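Local atomic coordinates of similarities with probable monooxygenase (Photorhabdus luminescens, PDB entry 4HB9), a protein that binds FAD and is probably a flavin-dependent monooxygenase resembling the aromatic ring hydroxylases. Residues 28-33 with 145-150. Numbering follows the deposited sequence.
Sequences TIYERN and IFFADG. With FAD (flavin-adenine dinucleotide), chain B.
The second strand of the Rossmann-type FAD-binding fold, 26-30, meets the three-stranded antiparallel sheet at its middle strand, 143-147, through the ring of Y30 and the side chains of F147 and I145. F147 reaches over one face of the Y30 ring with its far end: CZ sits 3.4 Å above the plane, displaced toward the rim, and lies 3.5 Å from Y30 CD1. The Y30 and F147 rings meet obliquely, their planes inclined at 38° and their centroids 4.9 Å apart. F147 CE1 also packs on the root of the tyrosine, 3.6 Å from Y30 CB. Further out along the ring, I145 brings up the end of its longer branch, CD1 coming obliquely to Y30 CE2 at 4.0 Å. The contact is buried and apolar, and V155 and E153 of strand 152-155 pack against it as well.

Just past Y30 the chain turns to the cofactor. E31 leaves the backbone on the side away from 145-150 and closes on the adenosine ribose with both carboxylate oxygens, OE1 accepting from FAD O3B and OE2 from O2B, as the acidic residue near the end of the second strand does in many Rossmann-type dinucleotide folds. CG anti to the backbone N (chi1 167°) and a bend at chi2 carry the carboxylate there. Each oxygen has a second donor: A9 N for OE1, and for OE2 the N33 amide, which arrives on the anti side. The extended R32 chain lays its guanidinium face over FAD C8A of the adenine, while NE donates to ribose O2B at 3.0 Å with an N-H...O angle of 145°.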
ATOM      1  N   THR A  28       6.731 -20.495  -5.178  1.00 19.98           N
ATOM      2  CA  THR A  28       5.337 -20.530  -5.553  1.00 20.78           C
ATOM      3  C   THR A  28       4.570 -19.485  -4.738  1.00 20.26           C
ATOM      4  O   THR A  28       4.856 -19.272  -3.546  1.00 20.77           O
ATOM      5  CB  THR A  28       4.735 -21.933  -5.275  1.00 22.80           C
ATOM      6  OG1 THR A  28       5.506 -22.932  -5.953  1.00 23.56           O
ATOM      7  CG2 THR A  28       3.318 -22.010  -5.736  1.00 24.62           C
ATOM      8  N   ILE A  29       3.603 -18.833  -5.388  1.00 18.65           N
ATOM      9  CA  ILE A  29       2.711 -17.916  -4.713  1.00 18.76           C
ATOM     10  C   ILE A  29       1.319 -18.473  -4.711  1.00 18.35           C
ATOM     11  O   ILE A  29       0.830 -18.913  -5.739  1.00 20.24           O
ATOM     12  CB  ILE A  29       2.630 -16.532  -5.420  1.00 17.65           C
ATOM     13  CG1 ILE A  29       3.990 -15.832  -5.441  1.00 18.64           C
ATOM     14  CG2 ILE A  29       1.595 -15.661  -4.728  1.00 18.40           C
ATOM     15  CD1 ILE A  29       4.007 -14.617  -6.350  1.00 18.23           C
ATOM     16  N   TYR A  30       0.658 -18.407  -3.567  1.00 19.14           N
ATOM     17  CA  TYR A  30      -0.738 -18.813  -3.436  1.00 20.47           C
ATOM     18  C   TYR A  30      -1.576 -17.568  -3.155  1.00 19.63           C
ATOM     19  O   TYR A  30      -1.370 -16.874  -2.170  1.00 20.19           O
ATOM     20  CB  TYR A  30      -0.907 -19.866  -2.328  1.00 21.31           C
ATOM     21  CG  TYR A  30       0.077 -21.003  -2.488  1.00 23.27           C
ATOM     22  CD1 TYR A  30      -0.215 -22.105  -3.307  1.00 25.20           C
ATOM     23  CD2 TYR A  30       1.316 -20.956  -1.873  1.00 24.34           C
ATOM     24  CE1 TYR A  30       0.709 -23.135  -3.469  1.00 26.99           C
ATOM     25  CE2 TYR A  30       2.232 -21.974  -2.036  1.00 24.58           C
ATOM     26  CZ  TYR A  30       1.919 -23.055  -2.820  1.00 26.55           C
ATOM     27  OH  TYR A  30       2.861 -24.053  -2.958  1.00 30.52           O
ATOM     28  N   GLU A  31      -2.507 -17.299  -4.058  1.00 20.67           N
ATOM     29  CA  GLU A  31      -3.325 -16.078  -4.039  1.00 20.68           C
ATOM     30  C   GLU A  31      -4.793 -16.421  -3.959  1.00 20.28           C
ATOM     31  O   GLU A  31      -5.280 -17.270  -4.708  1.00 19.56           O
ATOM     32  CB  GLU A  31      -3.042 -15.237  -5.301  1.00 20.76           C
ATOM     33  CG  GLU A  31      -4.041 -14.113  -5.558  1.00 21.29           C
ATOM     34  CD  GLU A  31      -4.121 -13.106  -4.409  1.00 21.42           C
ATOM     35  OE1 GLU A  31      -3.060 -12.674  -3.927  1.00 19.48           O
ATOM     36  OE2 GLU A  31      -5.249 -12.740  -4.011  1.00 22.72           O
ATOM     37  N   ARG A  32      -5.512 -15.743  -3.060  1.00 21.95           N
ATOM     38  CA  ARG A  32      -6.932 -16.041  -2.841  1.00 22.14           C
ATOM     39  C   ARG A  32      -7.818 -15.641  -4.020  1.00 24.00           C
ATOM     40  O   ARG A  32      -8.795 -16.300  -4.288  1.00 21.41           O
ATOM     41  CB  ARG A  32      -7.457 -15.400  -1.563  1.00 24.09           C
ATOM     42  CG  ARG A  32      -7.502 -13.883  -1.594  1.00 26.29           C
ATOM     43  CD  ARG A  32      -8.106 -13.299  -0.337  1.00 28.42           C
ATOM     44  NE  ARG A  32      -7.960 -11.847  -0.370  1.00 31.04           N
ATOM     45  CZ  ARG A  32      -8.344 -11.033   0.601  1.00 33.04           C
ATOM     46  NH1 ARG A  32      -8.930 -11.520   1.693  1.00 34.03           N
ATOM     47  NH2 ARG A  32      -8.154  -9.730   0.464  1.00 34.06           N
ATOM     48  N   ASN A  33      -7.486 -14.560  -4.716  1.00 24.80           N
ATOM     49  CA  ASN A  33      -8.306 -14.112  -5.834  1.00 26.44           C
ATOM     50  C   ASN A  33      -8.104 -14.928  -7.093  1.00 26.73           C
ATOM     51  O   ASN A  33      -7.125 -15.694  -7.235  1.00 23.52           O
ATOM     52  CB  ASN A  33      -8.045 -12.633  -6.114  1.00 29.65           C
ATOM     53  CG  ASN A  33      -8.427 -11.731  -4.940  1.00 32.25           C
ATOM     54  OD1 ASN A  33      -7.750 -10.738  -4.668  1.00 36.16           O
ATOM     55  ND2 ASN A  33      -9.491 -12.076  -4.236  1.00 33.14           N
ATOM     56  N   ILE A 145       0.927 -26.339   4.163  1.00 25.96           N
ATOM     57  CA  ILE A 145      -0.022 -25.237   4.040  1.00 25.91           C
ATOM     58  C   ILE A 145      -1.390 -25.784   3.689  1.00 26.01           C
ATOM     59  O   ILE A 145      -1.505 -26.567   2.758  1.00 25.46           O
ATOM     60  CB  ILE A 145       0.374 -24.258   2.901  1.00 28.50           C
ATOM     61  CG1 ILE A 145       1.855 -23.872   2.990  1.00 28.98           C
ATOM     62  CG2 ILE A 145      -0.509 -23.012   2.963  1.00 28.99           C
ATOM     63  CD1 ILE A 145       2.398 -23.287   1.688  1.00 29.58           C
ATOM     64  N   PHE A 146      -2.427 -25.351   4.410  1.00 25.47           N
ATOM     65  CA  PHE A 146      -3.802 -25.744   4.111  1.00 25.44           C
ATOM     66  C   PHE A 146      -4.597 -24.592   3.511  1.00 24.09           C
ATOM     67  O   PHE A 146      -4.595 -23.507   4.067  1.00 23.98           O
ATOM     68  CB  PHE A 146      -4.512 -26.155   5.401  1.00 27.72           C
ATOM     69  CG  PHE A 146      -3.889 -27.346   6.083  1.00 31.83           C
ATOM     70  CD1 PHE A 146      -4.424 -28.613   5.923  1.00 35.21           C
ATOM     71  CD2 PHE A 146      -2.759 -27.202   6.861  1.00 31.58           C
ATOM     72  CE1 PHE A 146      -3.858 -29.715   6.553  1.00 35.16           C
ATOM     73  CE2 PHE A 146      -2.178 -28.302   7.487  1.00 34.23           C
ATOM     74  CZ  PHE A 146      -2.733 -29.561   7.341  1.00 34.07           C
ATOM     75  N   PHE A 147      -5.329 -24.868   2.439  1.00 24.08           N
ATOM     76  CA  PHE A 147      -6.171 -23.882   1.781  1.00 25.05           C
ATOM     77  C   PHE A 147      -7.656 -24.120   2.005  1.00 26.33           C
ATOM     78  O   PHE A 147      -8.079 -25.214   2.384  1.00 25.55           O
ATOM     79  CB  PHE A 147      -5.825 -23.835   0.294  1.00 25.20           C
ATOM     80  CG  PHE A 147      -4.378 -23.586   0.048  1.00 24.19           C
ATOM     81  CD1 PHE A 147      -3.852 -22.309   0.195  1.00 23.97           C
ATOM     82  CD2 PHE A 147      -3.527 -24.625  -0.274  1.00 24.75           C
ATOM     83  CE1 PHE A 147      -2.500 -22.065   0.006  1.00 24.21           C
ATOM     84  CE2 PHE A 147      -2.172 -24.391  -0.468  1.00 24.71           C
ATOM     85  CZ  PHE A 147      -1.658 -23.109  -0.332  1.00 25.91           C
ATOM     86  N   ALA A 148      -8.452 -23.077   1.789  1.00 25.48           N
ATOM     87  CA  ALA A 148      -9.889 -23.103   2.123  1.00 25.98           C
ATOM     88  C   ALA A 148     -10.671 -24.149   1.327  1.00 28.09           C
ATOM     89  O   ALA A 148     -11.710 -24.640   1.780  1.00 25.97           O
ATOM     90  CB  ALA A 148     -10.508 -21.741   1.882  1.00 27.06           C
ATOM     91  N   ASP A 149     -10.187 -24.454   0.129  1.00 28.29           N
ATOM     92  CA  ASP A 149     -10.843 -25.458  -0.718  1.00 30.29           C
ATOM     93  C   ASP A 149     -10.486 -26.887  -0.301  1.00 30.36           C
ATOM     94  O   ASP A 149     -10.948 -27.856  -0.931  1.00 29.86           O
ATOM     95  CB  ASP A 149     -10.520 -25.236  -2.204  1.00 29.42           C
ATOM     96  CG  ASP A 149      -9.058 -25.520  -2.557  1.00 30.07           C
ATOM     97  OD1 ASP A 149      -8.193 -25.733  -1.671  1.00 28.94           O
ATOM     98  OD2 ASP A 149      -8.766 -25.514  -3.772  1.00 31.24           O
ATOM     99  N   GLY A 150      -9.660 -27.026   0.738  1.00 29.77           N
ATOM    100  CA  GLY A 150      -9.313 -28.350   1.276  1.00 28.14           C
ATOM    101  C   GLY A 150      -8.023 -28.929   0.702  1.00 28.58           C
ATOM    102  O   GLY A 150      -7.588 -30.027   1.083  1.00 26.31           O
TER
HETATM  103  PA  FAD B 501      -1.305  -6.370  -0.770  1.00 18.99           P
HETATM  104  O1A FAD B 501      -0.673  -5.647  -1.930  1.00 17.00           O
HETATM  105  O2A FAD B 501      -2.591  -5.991  -0.117  1.00 17.34           O
HETATM  106  O5B FAD B 501      -1.374  -7.925  -1.143  1.00 19.33           O
HETATM  107  C5B FAD B 501      -1.935  -8.888  -0.271  1.00 19.32           C
HETATM  108  C4B FAD B 501      -2.325 -10.049  -1.165  1.00 19.66           C
HETATM  109  O4B FAD B 501      -2.627 -11.187  -0.337  1.00 18.75           O
HETATM  110  C3B FAD B 501      -3.560  -9.763  -2.041  1.00 19.66           C
HETATM  111  O3B FAD B 501      -3.356 -10.182  -3.391  1.00 18.16           O
HETATM  112  C2B FAD B 501      -4.636 -10.576  -1.349  1.00 19.94           C
HETATM  113  O2B FAD B 501      -5.692 -11.020  -2.181  1.00 19.53           O
HETATM  114  C1B FAD B 501      -3.818 -11.765  -0.824  1.00 18.90           C
HETATM  115  N9A FAD B 501      -4.408 -12.510   0.290  1.00 19.36           N
HETATM  116  C8A FAD B 501      -4.964 -12.007   1.424  1.00 21.62           C
HETATM  117  N7A FAD B 501      -5.342 -13.009   2.269  1.00 22.13           N
HETATM  118  C5A FAD B 501      -5.023 -14.164   1.647  1.00 21.17           C
HETATM  119  C6A FAD B 501      -5.172 -15.591   1.993  1.00 21.46           C
HETATM  120  N6A FAD B 501      -5.765 -15.886   3.172  1.00 21.83           N
HETATM  121  N1A FAD B 501      -4.746 -16.514   1.106  1.00 21.02           N
HETATM  122  C2A FAD B 501      -4.150 -16.155  -0.054  1.00 22.38           C
HETATM  123  N3A FAD B 501      -3.975 -14.876  -0.441  1.00 20.84           N
HETATM  124  C4A FAD B 501      -4.391 -13.848   0.370  1.00 21.16           C
HETATM  125  N1  FAD B 501       1.686   2.777  -0.762  1.00 22.50           N
HETATM  126  C2  FAD B 501       2.741   3.518  -1.171  1.00 23.92           C
HETATM  127  O2  FAD B 501       3.942   3.170  -0.898  1.00 22.71           O
HETATM  128  N3  FAD B 501       2.541   4.640  -1.887  1.00 21.82           N
HETATM  129  C4  FAD B 501       1.341   5.139  -2.200  1.00 22.73           C
HETATM  130  O4  FAD B 501       1.247   6.204  -2.867  1.00 20.78           O
HETATM  131  C4X FAD B 501       0.147   4.414  -1.754  1.00 22.52           C
HETATM  132  N5  FAD B 501      -1.116   4.840  -2.041  1.00 24.69           N
HETATM  133  C5X FAD B 501      -2.180   4.133  -1.596  1.00 24.66           C
HETATM  134  C6  FAD B 501      -3.475   4.567  -1.857  1.00 24.35           C
HETATM  135  C7  FAD B 501      -4.588   3.849  -1.415  1.00 24.60           C
HETATM  136  C7M FAD B 501      -6.001   4.323  -1.702  1.00 26.16           C
HETATM  137  C8  FAD B 501      -4.393   2.611  -0.642  1.00 25.33           C
HETATM  138  C8M FAD B 501      -5.579   1.804  -0.159  1.00 26.77           C
HETATM  139  C9  FAD B 501      -3.100   2.171  -0.377  1.00 25.32           C
HETATM  140  C9A FAD B 501      -1.979   2.873  -0.818  1.00 23.98           C
HETATM  141  N10 FAD B 501      -0.669   2.422  -0.541  1.00 23.38           N
HETATM  142  C10 FAD B 501       0.414   3.172  -0.987  1.00 22.79           C
HETATM  143  C1' FAD B 501      -0.401   1.213   0.264  1.00 22.72           C
HETATM  144  C2' FAD B 501      -0.163  -0.034  -0.585  1.00 21.11           C
HETATM  145  O2' FAD B 501      -1.187  -0.197  -1.553  1.00 20.88           O
HETATM  146  C3' FAD B 501      -0.133  -1.257   0.329  1.00 19.79           C
HETATM  147  O3' FAD B 501       0.635  -0.939   1.490  1.00 21.26           O
HETATM  148  C4' FAD B 501       0.510  -2.440  -0.380  1.00 19.01           C
HETATM  149  O4' FAD B 501      -0.461  -3.005  -1.241  1.00 18.96           O
HETATM  150  C5' FAD B 501       0.986  -3.506   0.584  1.00 18.62           C
HETATM  151  O5' FAD B 501       1.556  -4.541  -0.190  1.00 18.00           O
HETATM  152  P   FAD B 501       1.350  -6.053   0.324  1.00 18.21           P
HETATM  153  O1P FAD B 501       1.979  -6.898  -0.759  1.00 17.60           O
HETATM  154  O2P FAD B 501       1.825  -6.151   1.749  1.00 16.96           O
HETATM  155  O3P FAD B 501      -0.224  -6.348   0.417  1.00 16.51           O